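Local coordinates for protein 3',5'-cyclic-nucleotide phosphodiesterase 1 (PDB 4OJV) that belongs to the class-II cyclic-nucleotide phosphodiesterase family and carries a pair of zinc ions in what is probably a metallo-beta-lactamase-like fold, at residues I24-I36 with V196-P208. Sequence-based numbering, arbitrary orientation.
Sequences ILKPARTEDPELI and VQKCTIFPWDVIP
Pro27 sets its CD over the face of the Phe202 ring, 3.4 Å from the ring centroid and 9° off the normal, a CH-pi contact. At the rim of the same ring, Glu34 O lies in plane, 3.2 Å from Phe202 CZ, while Leu25 O approaches Phe202 CE2 near the ring plane. The phenyl edge thus meets two backbone carbonyls, and no hydrogen bond links 24-36 to 196-208. Strands 22-27 and 35-38 form a hairpin in one of two mixed sheets, consistent with a metallo-beta-lactamase-like sandwich; Phe202 and Trp204, from the turn joining 197-198 to 204-215 in the other sheet, pack against it. The remaining contacts are apolar. Leu25 CB sits at the indole edge, 3.9 Å from Trp204 CZ3, and Phe4 packs edge-to-face on Trp204. With chi2 at 171°, Ile36 extends CD1 among three partners: Phe202 CD2 at 3.6 Å, Cys199 SG at 3.8 Å, and the indole. Farther out, the bent Glu34 chain crosses Ile201 at about a right angle, Glu34 CG 4.0 Å from Ile201 CG1. Charged groups find partners away from the interface: Lys26 NZ donates to Pro27 O and Thr30 O and pairs with Glu5, while Asp205 bridges to Lys198, Arg231 and Arg233.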
ATOM      1  N   ILE A  24       4.935  13.483   7.712  1.00  9.69           N
ATOM      2  CA  ILE A  24       6.332  13.737   8.055  1.00 10.17           C
ATOM      3  C   ILE A  24       6.426  15.078   8.779  1.00  9.33           C
ATOM      4  O   ILE A  24       5.797  16.055   8.365  1.00 10.04           O
ATOM      5  CB  ILE A  24       7.216  13.753   6.786  1.00 12.49           C
ATOM      6  CG1 ILE A  24       7.139  12.422   6.033  1.00 13.74           C
ATOM      7  CG2 ILE A  24       8.654  14.152   7.112  1.00 13.57           C
ATOM      8  CD1 ILE A  24       7.570  11.223   6.834  1.00 15.90           C
ATOM      9  N   LEU A  25       7.222  15.121   9.843  1.00  9.38           N
ATOM     10  CA  LEU A  25       7.420  16.344  10.621  1.00  9.83           C
ATOM     11  C   LEU A  25       8.882  16.732  10.666  1.00  9.94           C
ATOM     12  O   LEU A  25       9.757  15.866  10.814  1.00 10.55           O
ATOM     13  CB  LEU A  25       6.970  16.141  12.066  1.00 10.53           C
ATOM     14  CG  LEU A  25       5.597  15.541  12.353  1.00 11.82           C
ATOM     15  CD1 LEU A  25       5.374  15.405  13.851  1.00 12.95           C
ATOM     16  CD2 LEU A  25       4.499  16.379  11.725  1.00 13.69           C
ATOM     17  N   LYS A  26       9.142  18.037  10.596  1.00  9.89           N
ATOM     18  CA  LYS A  26      10.463  18.580  10.889  1.00 10.47           C
ATOM     19  C   LYS A  26      10.303  20.020  11.364  1.00 11.16           C
ATOM     20  O   LYS A  26       9.271  20.650  11.127  1.00 11.23           O
ATOM     21  CB  LYS A  26      11.390  18.508   9.668  1.00 11.40           C
ATOM     22  CG  LYS A  26      10.934  19.358   8.483  1.00 11.49           C
ATOM     23  CD  LYS A  26      11.930  19.330   7.319  1.00 12.76           C
ATOM     24  CE  LYS A  26      13.157  20.209   7.536  1.00 13.52           C
ATOM     25  NZ  LYS A  26      12.843  21.665   7.638  1.00 13.86           N
ATOM     26  N   PRO A  27      11.336  20.566  12.030  1.00 11.10           N
ATOM     27  CA  PRO A  27      11.298  21.982  12.368  1.00 11.81           C
ATOM     28  C   PRO A  27      11.261  22.829  11.103  1.00 12.14           C
ATOM     29  O   PRO A  27      11.848  22.461  10.082  1.00 12.80           O
ATOM     30  CB  PRO A  27      12.625  22.201  13.104  1.00 12.72           C
ATOM     31  CG  PRO A  27      12.985  20.859  13.648  1.00 12.48           C
ATOM     32  CD  PRO A  27      12.536  19.904  12.576  1.00 11.67           C
ATOM     33  N   ALA A  28      10.577  23.966  11.172  1.00 12.86           N
ATOM     34  CA  ALA A  28      10.555  24.889  10.048  1.00 13.94           C
ATOM     35  C   ALA A  28      11.955  25.407   9.719  1.00 13.86           C
ATOM     36  O   ALA A  28      12.789  25.604  10.614  1.00 15.13           O
ATOM     37  CB  ALA A  28       9.620  26.045  10.335  1.00 16.91           C
ATOM     38  N   ARG A  29      12.204  25.588   8.424  1.00 13.86           N
ATOM     39  CA  ARG A  29      13.369  26.330   7.892  1.00 14.37           C
ATOM     40  C   ARG A  29      14.707  25.596   7.906  1.00 14.32           C
ATOM     41  O   ARG A  29      15.526  25.813   7.017  1.00 16.00           O
ATOM     42  CB  ARG A  29      13.522  27.695   8.578  1.00 17.37           C
ATOM     43  CG  ARG A  29      12.373  28.657   8.317  1.00 20.43           C
ATOM     44  CD  ARG A  29      12.472  29.934   9.154  1.00 23.82           C
ATOM     45  NE  ARG A  29      12.360  29.663  10.590  1.00 26.33           N
ATOM     46  CZ  ARG A  29      11.215  29.570  11.267  1.00 26.22           C
ATOM     47  NH1 ARG A  29      10.046  29.748  10.660  1.00 24.70           N
ATOM     48  NH2 ARG A  29      11.242  29.303  12.568  1.00 29.43           N
ATOM     49  N   THR A  30      14.943  24.752   8.903  1.00 14.21           N
ATOM     50  CA  THR A  30      16.256  24.113   9.057  1.00 14.70           C
ATOM     51  C   THR A  30      16.473  23.002   8.024  1.00 14.44           C
ATOM     52  O   THR A  30      15.514  22.466   7.455  1.00 14.25           O
ATOM     53  CB  THR A  30      16.482  23.625  10.500  1.00 15.83           C
ATOM     54  OG1 THR A  30      15.326  22.907  10.949  1.00 17.19           O
ATOM     55  CG2 THR A  30      16.732  24.816  11.418  1.00 17.26           C
ATOM     56  N   GLU A  31      17.729  22.641   7.773  1.00 15.33           N
ATOM     57  CA  GLU A  31      18.038  21.795   6.612  1.00 15.91           C
ATOM     58  C   GLU A  31      18.696  20.460   6.950  1.00 15.86           C
ATOM     59  O   GLU A  31      19.333  19.841   6.098  1.00 18.56           O
ATOM     60  CB  GLU A  31      18.846  22.557   5.558  1.00 17.52           C
ATOM     61  CG  GLU A  31      20.230  23.000   5.998  1.00 20.19           C
ATOM     62  CD  GLU A  31      20.858  23.942   4.996  1.00 23.06           C
ATOM     63  OE1 GLU A  31      21.885  23.570   4.394  1.00 29.67           O
ATOM     64  OE2 GLU A  31      20.307  25.041   4.789  1.00 22.71           O
ATOM     65  N   ASP A  32      18.518  20.004   8.181  1.00 15.23           N
ATOM     66  CA  ASP A  32      18.966  18.669   8.551  1.00 15.17           C
ATOM     67  C   ASP A  32      18.226  17.626   7.719  1.00 14.79           C
ATOM     68  O   ASP A  32      17.077  17.851   7.314  1.00 15.84           O
ATOM     69  CB  ASP A  32      18.705  18.406  10.023  1.00 15.84           C
ATOM     70  CG  ASP A  32      19.264  19.484  10.899  1.00 17.00           C
ATOM     71  OD1 ASP A  32      20.472  19.439  11.208  1.00 19.26           O
ATOM     72  OD2 ASP A  32      18.497  20.390  11.262  1.00 18.73           O
ATOM     73  N   PRO A  33      18.874  16.478   7.460  1.00 13.80           N
ATOM     74  CA  PRO A  33      18.182  15.405   6.737  1.00 14.37           C
ATOM     75  C   PRO A  33      17.185  14.628   7.600  1.00 13.52           C
ATOM     76  O   PRO A  33      16.339  13.923   7.064  1.00 14.31           O
ATOM     77  CB  PRO A  33      19.329  14.503   6.272  1.00 16.80           C
ATOM     78  CG  PRO A  33      20.427  14.747   7.249  1.00 18.12           C
ATOM     79  CD  PRO A  33      20.307  16.185   7.666  1.00 15.52           C
ATOM     80  N   GLU A  34      17.276  14.757   8.917  1.00 13.69           N
ATOM     81  CA  GLU A  34      16.455  13.955   9.812  1.00 13.51           C
ATOM     82  C   GLU A  34      14.993  14.364   9.760  1.00 13.30           C
ATOM     83  O   GLU A  34      14.655  15.543   9.675  1.00 13.92           O
ATOM     84  CB  GLU A  34      16.990  14.023  11.246  1.00 15.59           C
ATOM     85  CG  GLU A  34      18.304  13.276  11.453  1.00 18.38           C
ATOM     86  CD  GLU A  34      19.536  14.068  11.045  1.00 19.76           C
ATOM     87  OE1 GLU A  34      19.434  15.290  10.821  1.00 19.55           O
ATOM     88  OE2 GLU A  34      20.628  13.460  10.960  1.00 27.41           O
ATOM     89  N   LEU A  35      14.130  13.351   9.812  1.00 12.10           N
ATOM     90  CA  LEU A  35      12.689  13.511   9.710  1.00 11.56           C
ATOM     91  C   LEU A  35      12.000  12.558  10.678  1.00 11.07           C
ATOM     92  O   LEU A  35      12.504  11.452  10.926  1.00 13.46           O
ATOM     93  CB  LEU A  35      12.218  13.175   8.290  1.00 11.82           C
ATOM     94  CG  LEU A  35      12.758  14.045   7.157  1.00 12.63           C
ATOM     95  CD1 LEU A  35      12.471  13.434   5.793  1.00 14.16           C
ATOM     96  CD2 LEU A  35      12.187  15.454   7.257  1.00 14.22           C
ATOM     97  N   ILE A  36      10.856  12.982  11.214  1.00 10.74           N
ATOM     98  CA  ILE A  36       9.970  12.126  11.999  1.00 11.63           C
ATOM     99  C   ILE A  36       8.772  11.751  11.135  1.00 10.04           C
ATOM    100  O   ILE A  36       8.268  12.588  10.389  1.00 10.66           O
ATOM    101  CB  ILE A  36       9.455  12.859  13.274  1.00 14.44           C
ATOM    102  CG1 ILE A  36      10.565  12.944  14.335  1.00 15.88           C
ATOM    103  CG2 ILE A  36       8.172  12.213  13.804  1.00 15.09           C
ATOM    104  CD1 ILE A  36      10.194  13.829  15.503  1.00 18.14           C
ATOM    105  N   VAL A 196       5.713  12.887  29.284  1.00 21.92           N
ATOM    106  CA  VAL A 196       6.503  13.742  28.414  1.00 21.41           C
ATOM    107  C   VAL A 196       7.804  13.020  28.121  1.00 22.15           C
ATOM    108  O   VAL A 196       8.629  12.792  29.016  1.00 26.08           O
ATOM    109  CB  VAL A 196       6.781  15.129  29.044  1.00 22.85           C
ATOM    110  CG1 VAL A 196       7.665  15.972  28.135  1.00 24.71           C
ATOM    111  CG2 VAL A 196       5.480  15.861  29.338  1.00 24.46           C
ATOM    112  N   GLN A 197       7.962  12.635  26.864  1.00 22.00           N
ATOM    113  CA  GLN A 197       9.138  11.924  26.420  1.00 22.33           C
ATOM    114  C   GLN A 197       9.887  12.787  25.395  1.00 20.67           C
ATOM    115  O   GLN A 197       9.341  13.773  24.893  1.00 22.85           O
ATOM    116  CB  GLN A 197       8.722  10.516  25.955  1.00 24.91           C
ATOM    117  CG  GLN A 197       8.359   9.634  27.163  1.00 25.82           C
ATOM    118  CD  GLN A 197       7.231   8.620  26.944  1.00 23.02           C
ATOM    119  OE1 GLN A 197       6.076   8.972  26.636  1.00 22.04           O
ATOM    120  NE2 GLN A 197       7.554   7.347  27.153  1.00 19.09           N
ATOM    121  N   LYS A 198      11.150  12.486  25.134  1.00 24.00           N
ATOM    122  CA  LYS A 198      11.939  13.359  24.269  1.00 24.49           C
ATOM    123  C   LYS A 198      12.102  12.767  22.882  1.00 24.31           C
ATOM    124  O   LYS A 198      12.295  11.558  22.730  1.00 24.66           O
ATOM    125  CB  LYS A 198      13.314  13.651  24.881  1.00 27.56           C
ATOM    126  CG  LYS A 198      13.288  14.150  26.323  1.00 29.07           C
ATOM    127  CD  LYS A 198      12.620  15.512  26.448  1.00 31.45           C
ATOM    128  CE  LYS A 198      12.417  15.904  27.903  1.00 33.21           C
ATOM    129  NZ  LYS A 198      11.602  17.143  28.044  1.00 28.66           N
ATOM    130  N   CYS A 199      12.002  13.624  21.869  1.00 21.30           N
ATOM    131  CA  CYS A 199      12.368  13.232  20.515  1.00 19.65           C
ATOM    132  C   CYS A 199      13.887  13.103  20.439  1.00 20.68           C
ATOM    133  O   CYS A 199      14.614  13.745  21.206  1.00 21.63           O
ATOM    134  CB  CYS A 199      11.872  14.245  19.486  1.00 19.46           C
ATOM    135  SG  CYS A 199      10.074  14.296  19.270  1.00 19.85           S
ATOM    136  N   THR A 200      14.363  12.279  19.511  1.00 20.45           N
ATOM    137  CA  THR A 200      15.772  11.884  19.458  1.00 21.19           C
ATOM    138  C   THR A 200      16.688  12.945  18.846  1.00 20.83           C
ATOM    139  O   THR A 200      17.834  13.100  19.271  1.00 25.87           O
ATOM    140  CB  THR A 200      15.952  10.550  18.699  1.00 21.85           C
ATOM    141  OG1 THR A 200      15.656  10.740  17.312  1.00 23.64           O
ATOM    142  CG2 THR A 200      15.040   9.470  19.269  1.00 23.39           C
ATOM    143  N   ILE A 201      16.203  13.667  17.841  1.00 19.75           N
ATOM    144  CA  ILE A 201      17.053  14.664  17.172  1.00 21.77           C
ATOM    145  C   ILE A 201      16.521  16.079  17.371  1.00 21.30           C
ATOM    146  O   ILE A 201      17.278  16.992  17.746  1.00 21.98           O
ATOM    147  CB  ILE A 201      17.249  14.365  15.659  1.00 22.56           C
ATOM    148  CG1 ILE A 201      17.843  12.964  15.443  1.00 26.23           C
ATOM    149  CG2 ILE A 201      18.092  15.444  14.973  1.00 23.81           C
ATOM    150  CD1 ILE A 201      19.290  12.789  15.875  1.00 28.68           C
ATOM    151  N   PHE A 202      15.223  16.270  17.143  1.00 16.21           N
ATOM    152  CA  PHE A 202      14.662  17.605  17.264  1.00 15.37           C
ATOM    153  C   PHE A 202      14.486  17.949  18.736  1.00 14.82           C
ATOM    154  O   PHE A 202      14.233  17.060  19.545  1.00 14.91           O
ATOM    155  CB  PHE A 202      13.317  17.735  16.542  1.00 14.39           C
ATOM    156  CG  PHE A 202      13.328  17.260  15.108  1.00 13.54           C
ATOM    157  CD1 PHE A 202      14.429  17.463  14.274  1.00 13.79           C
ATOM    158  CD2 PHE A 202      12.198  16.642  14.576  1.00 13.12           C
ATOM    159  CE1 PHE A 202      14.416  17.024  12.958  1.00 14.47           C
ATOM    160  CE2 PHE A 202      12.179  16.206  13.260  1.00 13.06           C
ATOM    161  CZ  PHE A 202      13.286  16.401  12.452  1.00 13.91           C
ATOM    162  N   PRO A 203      14.595  19.246  19.080  1.00 15.35           N
ATOM    163  CA  PRO A 203      14.445  19.684  20.475  1.00 15.61           C
ATOM    164  C   PRO A 203      12.963  19.777  20.852  1.00 15.24           C
ATOM    165  O   PRO A 203      12.453  20.854  21.209  1.00 15.59           O
ATOM    166  CB  PRO A 203      15.135  21.052  20.487  1.00 17.79           C
ATOM    167  CG  PRO A 203      14.971  21.556  19.094  1.00 18.34           C
ATOM    168  CD  PRO A 203      15.034  20.346  18.202  1.00 17.32           C
ATOM    169  N   TRP A 204      12.291  18.630  20.738  1.00 14.26           N
ATOM    170  CA  TRP A 204      10.852  18.517  20.928  1.00 13.36           C
ATOM    171  C   TRP A 204      10.503  17.509  21.973  1.00 13.06           C
ATOM    172  O   TRP A 204      11.203  16.508  22.149  1.00 16.06           O
ATOM    173  CB  TRP A 204      10.176  18.036  19.660  1.00 13.48           C
ATOM    174  CG  TRP A 204      10.257  18.906  18.454  1.00 12.66           C
ATOM    175  CD1 TRP A 204      10.847  20.158  18.304  1.00 12.73           C
ATOM    176  CD2 TRP A 204       9.700  18.583  17.152  1.00 12.11           C
ATOM    177  NE1 TRP A 204      10.692  20.624  17.021  1.00 12.45           N
ATOM    178  CE2 TRP A 204      10.005  19.708  16.273  1.00 11.56           C
ATOM    179  CE3 TRP A 204       8.996  17.496  16.642  1.00 12.95           C
ATOM    180  CZ2 TRP A 204       9.613  19.724  14.940  1.00 12.02           C
ATOM    181  CZ3 TRP A 204       8.602  17.529  15.303  1.00 12.68           C
ATOM    182  CH2 TRP A 204       8.901  18.615  14.475  1.00 12.00           C
ATOM    183  N   ASP A 205       9.403  17.757  22.670  1.00 13.85           N
ATOM    184  CA  ASP A 205       8.766  16.751  23.508  1.00 14.38           C
ATOM    185  C   ASP A 205       7.719  16.012  22.689  1.00 13.63           C
ATOM    186  O   ASP A 205       7.083  16.603  21.810  1.00 14.37           O
ATOM    187  CB  ASP A 205       8.059  17.392  24.708  1.00 16.48           C
ATOM    188  CG  ASP A 205       9.002  18.133  25.636  1.00 18.22           C
ATOM    189  OD1 ASP A 205      10.188  17.764  25.741  1.00 16.88           O
ATOM    190  OD2 ASP A 205       8.519  19.080  26.287  1.00 20.00           O
ATOM    191  N   VAL A 206       7.542  14.731  22.992  1.00 13.24           N
ATOM    192  CA  VAL A 206       6.443  13.929  22.457  1.00 12.98           C
ATOM    193  C   VAL A 206       5.640  13.370  23.628  1.00 13.05           C
ATOM    194  O   VAL A 206       6.212  12.805  24.569  1.00 14.16           O
ATOM    195  CB  VAL A 206       6.926  12.823  21.477  1.00 13.96           C
ATOM    196  CG1 VAL A 206       7.915  11.863  22.126  1.00 16.55           C
ATOM    197  CG2 VAL A 206       5.743  12.076  20.870  1.00 14.98           C
ATOM    198  N   ILE A 207       4.320  13.547  23.571  1.00 13.09           N
ATOM    199  CA  ILE A 207       3.440  13.138  24.660  1.00 13.48           C
ATOM    200  C   ILE A 207       2.290  12.320  24.061  1.00 12.09           C
ATOM    201  O   ILE A 207       1.435  12.880  23.373  1.00 12.39           O
ATOM    202  CB  ILE A 207       2.873  14.344  25.463  1.00 14.07           C
ATOM    203  CG1 ILE A 207       3.895  15.495  25.564  1.00 16.63           C
ATOM    204  CG2 ILE A 207       2.408  13.872  26.834  1.00 15.94           C
ATOM    205  CD1 ILE A 207       3.325  16.790  26.117  1.00 17.53           C
ATOM    206  N   PRO A 208       2.280  10.998  24.305  1.00 12.30           N
ATOM    207  CA  PRO A 208       1.252  10.133  23.717  1.00 12.29           C
ATOM    208  C   PRO A 208       0.083   9.860  24.669  1.00 12.87           C
ATOM    209  O   PRO A 208       0.290   9.698  25.879  1.00 13.90           O
ATOM    210  CB  PRO A 208       2.020   8.839  23.456  1.00 12.29           C
ATOM    211  CG  PRO A 208       3.015   8.780  24.573  1.00 13.29           C
ATOM    212  CD  PRO A 208       3.373  10.209  24.908  1.00 12.65           C
TER